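PDB 5LW6: Ddb_g0293866 from Dictyostelium discoideum, which carries an ADP-ribose-binding macrodomain, the part described here, and as a whole probably takes part in sensing DNA damage. Local coordinates for residues D107-I110 / Q111-K115; Q162-M166 / L167-T171; E243-H246 / S247-A251. One frame throughout, in Å; residues are numbered along the deposited sequence. Where two conformers were deposited one is given.

Contact 1 (D107-I110 / Q111-K115); sequences DNLI and QSFKK
Helix 107-116 brings Leu109 and Phe113 together, one turn apart on its buried side. The two side chains lie side by side and point the same way. Leu109 CD1 touches the ring at Phe113 CE1, 3.9 Å away. Leu109 CG stands opposite the backbone N (chi1 -180°), which sends the leucine branch along the helix toward the ring. Leu109 O meets the same ring in its plane, at the edge, 3.4 Å from Phe113 CD1. It also accepts the backbone bond from Phe113 N at 3.1 Å.

The helix is the crossover of a beta-alpha-beta unit, between strands 95-101 and 125-130. Its inner residues reach both strands: Leu109 touches Val100, and Phe113 touches Met98, Phe125 and Ile127. Helix 70-87 flanks it, with Thr74 against Leu109 and Ala78 against Phe113.

The outer side is polar. Asn108 and Gln111 run alongside each other, their amide planes only 19° apart. Asn108 ND2 is 3.4 Å from Gln111 OE1. The Gln111 chain is extended beyond CG and passes Asp107 O, with Gln111 CG 3.4 Å from that oxygen. Further round, the extended Lys114 chain brings Lys114 CE to 4.2 Å from Ile110 CG2.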
loop_
_atom_site.group_PDB
_atom_site.type_symbol
_atom_site.label_atom_id
_atom_site.label_comp_id
_atom_site.label_asym_id
_atom_site.label_seq_id
_atom_site.Cartn_x
_atom_site.Cartn_y
_atom_site.Cartn_z
ATOM N N ASP A 107 -9.590 -17.295 -8.939
ATOM C CA ASP A 107 -9.972 -16.926 -10.284
ATOM C C ASP A 107 -11.101 -15.877 -10.317
ATOM O O ASP A 107 -11.084 -14.980 -11.193
ATOM C CB ASP A 107 -10.429 -18.206 -11.068
ATOM C CG ASP A 107 -9.272 -19.172 -11.367
ATOM O OD1 ASP A 107 -8.095 -18.755 -11.241
ATOM O OD2 ASP A 107 -9.530 -20.344 -11.767
ATOM N N ASN A 108 -12.117 -16.023 -9.458
ATOM C CA ASN A 108 -13.207 -15.077 -9.367
ATOM C C ASN A 108 -12.725 -13.664 -9.032
ATOM O O ASN A 108 -13.263 -12.675 -9.534
ATOM C CB ASN A 108 -14.329 -15.539 -8.405
ATOM C CG ASN A 108 -15.215 -16.667 -8.990
ATOM O OD1 ASN A 108 -16.089 -17.187 -8.292
ATOM N ND2 ASN A 108 -15.004 -17.037 -10.223
ATOM N N LEU A 109 -11.726 -13.579 -8.145
ATOM C CA LEU A 109 -11.143 -12.287 -7.804
ATOM C C LEU A 109 -10.552 -11.656 -9.034
ATOM O O LEU A 109 -10.822 -10.519 -9.359
ATOM C CB LEU A 109 -10.094 -12.425 -6.704
ATOM C CG LEU A 109 -9.467 -11.098 -6.316
ATOM C CD1 LEU A 109 -10.505 -10.297 -5.629
ATOM C CD2 LEU A 109 -8.262 -11.342 -5.426
ATOM N N ILE A 110 -9.745 -12.407 -9.739
ATOM C CA ILE A 110 -9.083 -11.877 -10.923
ATOM C C ILE A 110 -10.127 -11.470 -11.958
ATOM O O ILE A 110 -10.018 -10.426 -12.590
ATOM C CB ILE A 110 -8.071 -12.905 -11.493
ATOM C CG1 ILE A 110 -6.908 -13.263 -10.524
ATOM C CG2 ILE A 110 -7.681 -12.477 -12.902
ATOM C CD1 ILE A 110 -6.108 -12.091 -10.015
ATOM N N GLN A 111 -11.133 -12.295 -12.174
ATOM C CA GLN A 111 -12.242 -11.932 -13.106
ATOM C C GLN A 111 -12.945 -10.625 -12.716
ATOM O O GLN A 111 -13.338 -9.863 -13.556
ATOM C CB GLN A 111 -13.305 -13.064 -13.170
ATOM C CG GLN A 111 -12.856 -14.264 -13.959
ATOM C CD GLN A 111 -13.908 -15.368 -13.970
ATOM O OE1 GLN A 111 -14.843 -15.395 -13.144
ATOM N NE2 GLN A 111 -13.777 -16.286 -14.936
ATOM N N SER A 112 -13.072 -10.362 -11.415
ATOM C CA SER A 112 -13.736 -9.178 -10.929
ATOM C C SER A 112 -12.905 -7.975 -11.290
ATOM O O SER A 112 -13.450 -6.953 -11.740
ATOM C CB SER A 112 -13.891 -9.191 -9.403
ATOM O OG SER A 112 -14.784 -8.161 -9.036
ATOM N N PHE A 113 -11.583 -8.061 -11.072
ATOM C CA PHE A 113 -10.726 -7.026 -11.544
ATOM C C PHE A 113 -10.870 -6.812 -13.036
ATOM O O PHE A 113 -10.983 -5.650 -13.489
ATOM C CB PHE A 113 -9.221 -7.195 -11.149
ATOM C CG PHE A 113 -8.939 -6.749 -9.751
ATOM C CD1 PHE A 113 -9.163 -7.580 -8.725
ATOM C CD2 PHE A 113 -8.387 -5.541 -9.482
ATOM C CE1 PHE A 113 -8.906 -7.207 -7.393
ATOM C CE2 PHE A 113 -8.174 -5.107 -8.173
ATOM C CZ PHE A 113 -8.440 -5.923 -7.112
ATOM N N LYS A 114 -10.852 -7.894 -13.805
ATOM C CA LYS A 114 -10.984 -7.777 -15.247
ATOM C C LYS A 114 -12.245 -7.051 -15.659
ATOM O O LYS A 114 -12.213 -6.205 -16.562
ATOM C CB LYS A 114 -11.058 -9.146 -15.909
ATOM C CG LYS A 114 -9.766 -9.863 -16.082
ATOM C CD LYS A 114 -9.984 -11.197 -16.848
ATOM C CE LYS A 114 -8.681 -12.007 -16.991
ATOM N NZ LYS A 114 -8.928 -13.238 -17.780
ATOM N N LYS A 115 -13.316 -7.285 -14.932
ATOM C CA LYS A 115 -14.589 -6.681 -15.219
ATOM C C LYS A 115 -14.536 -5.174 -14.976
ATOM O O LYS A 115 -14.974 -4.392 -15.818
ATOM C CB LYS A 115 -15.660 -7.356 -14.368
ATOM C CG LYS A 115 -17.026 -6.738 -14.415
ATOM C CD LYS A 115 -17.949 -7.256 -13.274
ATOM C CE LYS A 115 -19.429 -6.892 -13.567
ATOM N NZ LYS A 115 -20.485 -7.080 -12.497
#

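Contact 2 (Q162-M166 / L167-T171)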
loop_
_atom_site.group_PDB
_atom_site.type_symbol
_atom_site.label_atom_id
_atom_site.label_comp_id
_atom_site.label_asym_id
_atom_site.label_seq_id
_atom_site.Cartn_x
_atom_site.Cartn_y
_atom_site.Cartn_z
ATOM N N GLN A 162 7.828 -9.171 9.977
ATOM C CA GLN A 162 9.019 -9.594 9.151
ATOM C C GLN A 162 9.673 -8.415 8.493
ATOM O O GLN A 162 10.869 -8.262 8.539
ATOM C CB GLN A 162 8.615 -10.628 8.123
ATOM C CG GLN A 162 9.671 -11.066 7.169
ATOM C CD GLN A 162 10.833 -11.757 7.874
ATOM O OE1 GLN A 162 10.651 -12.634 8.726
ATOM N NE2 GLN A 162 12.028 -11.309 7.569
ATOM N N LEU A 163 8.827 -7.523 7.947
ATOM C CA LEU A 163 9.305 -6.251 7.450
ATOM C C LEU A 163 10.108 -5.463 8.493
ATOM O O LEU A 163 11.199 -5.027 8.207
ATOM C CB LEU A 163 8.149 -5.443 6.893
ATOM C CG LEU A 163 8.468 -4.027 6.462
ATOM C CD1 LEU A 163 9.277 -3.979 5.144
ATOM C CD2 LEU A 163 7.181 -3.235 6.362
ATOM N N TYR A 164 9.549 -5.318 9.681
ATOM C CA TYR A 164 10.166 -4.536 10.749
ATOM C C TYR A 164 11.479 -5.169 11.201
ATOM O O TYR A 164 12.419 -4.435 11.399
ATOM C CB TYR A 164 9.200 -4.361 11.923
ATOM C CG TYR A 164 8.307 -3.148 11.745
ATOM C CD1 TYR A 164 7.291 -3.094 10.797
ATOM C CD2 TYR A 164 8.531 -1.970 12.463
ATOM C CE1 TYR A 164 6.536 -1.960 10.634
ATOM C CE2 TYR A 164 7.774 -0.853 12.285
ATOM C CZ TYR A 164 6.780 -0.822 11.362
ATOM O OH TYR A 164 6.049 0.334 11.132
ATOM N N GLU A 165 11.561 -6.508 11.238
ATOM C CA GLU A 165 12.841 -7.146 11.573
ATOM C C GLU A 165 13.932 -6.838 10.572
ATOM O O GLU A 165 15.072 -6.599 10.925
ATOM C CB GLU A 165 12.599 -8.606 11.748
ATOM C CG GLU A 165 11.937 -8.688 13.089
ATOM C CD GLU A 165 11.368 -10.004 13.510
ATOM O OE1 GLU A 165 10.601 -9.929 14.491
ATOM O OE2 GLU A 165 11.646 -11.085 12.936
HETATM N N MSE A 166 13.530 -6.697 9.326
HETATM C CA MSE A 166 14.407 -6.391 8.276
HETATM C C MSE A 166 14.877 -4.949 8.289
HETATM O O MSE A 166 15.907 -4.689 7.804
HETATM C CB MSE A 166 13.712 -6.739 6.942
HETATM C CG MSE A 166 13.456 -8.239 6.851
HETATM SE SE MSE A 166 12.215 -8.554 5.301
HETATM C CE MSE A 166 13.608 -8.463 3.916
ATOM N N LEU A 167 14.079 -4.040 8.848
ATOM C CA LEU A 167 14.359 -2.591 8.909
ATOM C C LEU A 167 15.149 -2.258 10.176
ATOM O O LEU A 167 15.823 -1.233 10.206
ATOM C CB LEU A 167 13.038 -1.789 8.950
ATOM C CG LEU A 167 12.222 -1.794 7.642
ATOM C CD1 LEU A 167 10.770 -1.409 7.840
ATOM C CD2 LEU A 167 12.908 -0.890 6.623
ATOM N N ASP A 168 15.054 -3.176 11.149
ATOM C CA ASP A 168 15.352 -2.994 12.589
ATOM C C ASP A 168 14.253 -2.190 13.276
ATOM O O ASP A 168 14.137 -0.986 13.052
ATOM C CB ASP A 168 16.676 -2.304 12.847
ATOM C CG ASP A 168 17.033 -2.325 14.352
ATOM O OD1 ASP A 168 17.484 -3.391 14.820
ATOM O OD2 ASP A 168 16.764 -1.329 15.063
ATOM N N THR A 169 13.437 -2.871 14.058
ATOM C CA THR A 169 12.232 -2.291 14.661
ATOM C C THR A 169 12.490 -0.987 15.395
ATOM O O THR A 169 11.825 0.002 15.146
ATOM C CB THR A 169 11.581 -3.291 15.594
ATOM O OG1 THR A 169 11.201 -4.435 14.832
ATOM C CG2 THR A 169 10.340 -2.724 16.255
ATOM N N GLY A 170 13.475 -0.998 16.299
ATOM C CA GLY A 170 13.717 0.193 17.126
ATOM C C GLY A 170 14.118 1.359 16.257
ATOM O O GLY A 170 13.611 2.495 16.405
ATOM N N THR A 171 14.984 1.089 15.280
ATOM C CA THR A 171 15.481 2.155 14.443
ATOM C C THR A 171 14.316 2.737 13.610
ATOM O O THR A 171 14.135 3.943 13.537
ATOM C CB THR A 171 16.597 1.711 13.487
ATOM O OG1 THR A 171 17.654 1.073 14.250
ATOM C CG2 THR A 171 17.134 2.943 12.747
#
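Leu163 and Leu167 meet at an oblique angle at the end of helix 161-167. The touch is made by one methyl: Leu167 CD1 lies 3.7 Å from Leu163 CG. With CG beside the backbone N (chi1 -70°), the Leu167 branch lies back over the preceding turn, and Leu167 CG comes 3.4 Å from Leu163 O. Leu205 of helix 204-207 touches both leucines. Cut back to an alanine here, the Leu167 side chain would lose CG and both methyls, which is likely to leave Leu163 without its neighbour and open a gap facing Leu205.

Tyr164 and Thr169 form the second pair, where Thr169 OG1 approaches Tyr164 CB at 3.5 Å. Beyond it, the Tyr164 ring packs edge-to-face with Phe172 of the next helix.

Leu167 N makes two weak bonds, to Leu163 O and Tyr164 O. Asp168 then leaves helical geometry with a positive phi of 74° and becomes the N-cap of helix 169-179. Its OD2 takes Thr171 N at 3.0 Å, on the anti side of the carboxylate. Thr171 OG1 donates to the same oxygen at 2.7 Å, from above the carboxylate plane. Two donors thus grip one oxygen, and a negative charge at this helix start is likely to be stabilised by the helix dipole.

Contact 3 (E243-H246 / S247-A251)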
loop_
_atom_site.group_PDB
_atom_site.type_symbol
_atom_site.label_atom_id
_atom_site.label_comp_id
_atom_site.label_asym_id
_atom_site.label_seq_id
_atom_site.Cartn_x
_atom_site.Cartn_y
_atom_site.Cartn_z
ATOM N N GLU A 243 -10.300 6.648 0.220
ATOM C CA GLU A 243 -9.376 7.708 0.547
ATOM C C GLU A 243 -7.974 7.144 0.828
ATOM O O GLU A 243 -6.989 7.792 0.522
ATOM C CB GLU A 243 -9.876 8.463 1.773
ATOM C CG GLU A 243 -8.981 9.582 2.268
ATOM C CD GLU A 243 -8.683 10.759 1.360
ATOM O OE1 GLU A 243 -9.268 10.957 0.261
ATOM O OE2 GLU A 243 -7.821 11.589 1.825
ATOM N N THR A 244 -7.901 5.966 1.434
ATOM C CA THR A 244 -6.613 5.258 1.656
ATOM C C THR A 244 -5.891 5.057 0.308
ATOM O O THR A 244 -4.714 5.363 0.183
ATOM C CB THR A 244 -6.763 3.977 2.446
ATOM O OG1 THR A 244 -7.604 4.144 3.612
ATOM C CG2 THR A 244 -5.452 3.495 2.875
ATOM N N TYR A 245 -6.608 4.594 -0.687
ATOM C CA TYR A 245 -5.990 4.412 -1.990
ATOM C C TYR A 245 -5.546 5.738 -2.583
ATOM O O TYR A 245 -4.455 5.892 -3.094
ATOM C CB TYR A 245 -6.912 3.680 -2.980
ATOM C CG TYR A 245 -6.892 2.183 -2.806
ATOM C CD1 TYR A 245 -5.874 1.414 -3.370
ATOM C CD2 TYR A 245 -7.827 1.524 -2.080
ATOM C CE1 TYR A 245 -5.846 0.045 -3.195
ATOM C CE2 TYR A 245 -7.804 0.146 -1.910
ATOM C CZ TYR A 245 -6.789 -0.600 -2.449
ATOM O OH TYR A 245 -6.738 -2.011 -2.252
ATOM N N HIS A 246 -6.404 6.741 -2.499
ATOM C CA HIS A 246 -6.014 8.087 -2.974
ATOM C C HIS A 246 -4.757 8.596 -2.307
ATOM O O HIS A 246 -3.882 9.080 -2.950
ATOM C CB HIS A 246 -7.170 9.067 -2.809
ATOM C CG HIS A 246 -8.270 8.867 -3.801
ATOM N ND1 HIS A 246 -9.602 9.126 -3.514
ATOM C CD2 HIS A 246 -8.236 8.475 -5.094
ATOM C CE1 HIS A 246 -10.337 8.843 -4.583
ATOM N NE2 HIS A 246 -9.528 8.487 -5.570
ATOM N N SER A 247 -4.685 8.483 -0.988
ATOM C CA SER A 247 -3.504 8.854 -0.241
ATOM C C SER A 247 -2.270 8.098 -0.685
ATOM O O SER A 247 -1.154 8.669 -0.807
ATOM C CB SER A 247 -3.752 8.561 1.232
ATOM O OG SER A 247 -4.700 9.483 1.655
ATOM N N LEU A 248 -2.414 6.800 -0.865
ATOM C CA LEU A 248 -1.301 5.986 -1.313
ATOM C C LEU A 248 -0.777 6.463 -2.655
ATOM O O LEU A 248 0.418 6.590 -2.875
ATOM C CB LEU A 248 -1.768 4.536 -1.332
ATOM C CG LEU A 248 -0.770 3.529 -1.872
ATOM C CD1 LEU A 248 0.507 3.528 -1.034
ATOM C CD2 LEU A 248 -1.424 2.155 -1.888
ATOM N N PHE A 249 -1.678 6.670 -3.612
ATOM C CA PHE A 249 -1.261 7.056 -4.932
ATOM C C PHE A 249 -0.819 8.495 -4.959
ATOM O O PHE A 249 0.085 8.848 -5.710
ATOM C CB PHE A 249 -2.382 6.798 -5.957
ATOM C CG PHE A 249 -2.692 5.341 -6.154
ATOM C CD1 PHE A 249 -1.672 4.357 -6.118
ATOM C CD2 PHE A 249 -3.944 4.932 -6.328
ATOM C CE1 PHE A 249 -1.970 2.993 -6.259
ATOM C CE2 PHE A 249 -4.252 3.569 -6.494
ATOM C CZ PHE A 249 -3.275 2.621 -6.468
ATOM N N ASN A 250 -1.324 9.317 -4.056
ATOM C CA ASN A 250 -0.772 10.650 -3.916
ATOM C C ASN A 250 0.701 10.586 -3.453
ATOM O O ASN A 250 1.534 11.329 -3.964
ATOM C CB ASN A 250 -1.550 11.475 -2.896
ATOM C CG ASN A 250 -2.885 11.891 -3.407
ATOM O OD1 ASN A 250 -3.180 11.772 -4.582
ATOM N ND2 ASN A 250 -3.716 12.430 -2.514
ATOM N N ALA A 251 1.020 9.701 -2.536
ATOM C CA ALA A 251 2.383 9.510 -2.103
ATOM C C ALA A 251 3.247 9.048 -3.263
ATOM O O ALA A 251 4.394 9.466 -3.426
ATOM C CB ALA A 251 2.460 8.546 -0.978
#
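Tyr245 and Phe249 lie side by side on helix 237-253, pointing the same way. They meet rather lightly, with Tyr245 CD1 4.1 Å from Phe249 CE2. The tighter packing is of side chains on the backbone of the turn before. Phe249 CG lies beside its own backbone N (chi1 -67°), and this brings Phe249 CD2 to 3.4 Å from Tyr245 O. The same oxygen accepts a straight bond from Phe249 N at 2.9 Å.

Leu248 also packs closely on the backbone. Its CB rests 3.4 Å from Thr244 O, which also receives Leu248 N. Next round the helix, Ser247 N donates to Glu243 O at 2.8 Å. Ser247 OG is close to that oxygen too, but it was deposited in two conformers and also bonds Gly187 O, so a second bond to Glu243 O stays doubtful.

The more open side lies toward Asn250 and Ala251, which are partly exposed. Ala251 makes no contact with 243-246. Asn250 itself is still held. Its amide carbon CG is 3.0 Å from His246 O, an oxygen already bonded by Asn250 N. The angle is too poor for Asn250 ND2 to bond this oxygen as well. The amide is held from elsewhere, by Lys41 N at OD1 and Gly39 O at ND2.

The helix packs against both a helix and the sheet. Tyr245 and Phe249 touch helix 70-87, where Phe249 stacks on Tyr84. Leu248 faces Leu56 and Phe58 of strand 55-59 and Val189 of strand 189-193.

Overall arrangement
The contacts follow in series along the chain: contact 1, contact 2, then contact 3 near the C-terminus. All three are local, each within one helix or at the junction of two. Contacts 1 and 3 are the nearest pair, with centres about 22 Å apart and nearest atoms about 6 Å apart. They do not touch, but both belong to helices packed with helix 70-87. Contact 2, a helix junction, lies on the opposite side of the chain's centre from each, its centre about 34 Å from that of contact 1 and about 24 Å from that of contact 3. The three thus order separate parts of the helical layers round the macrodomain's mixed sheet; contact 3 is the most central.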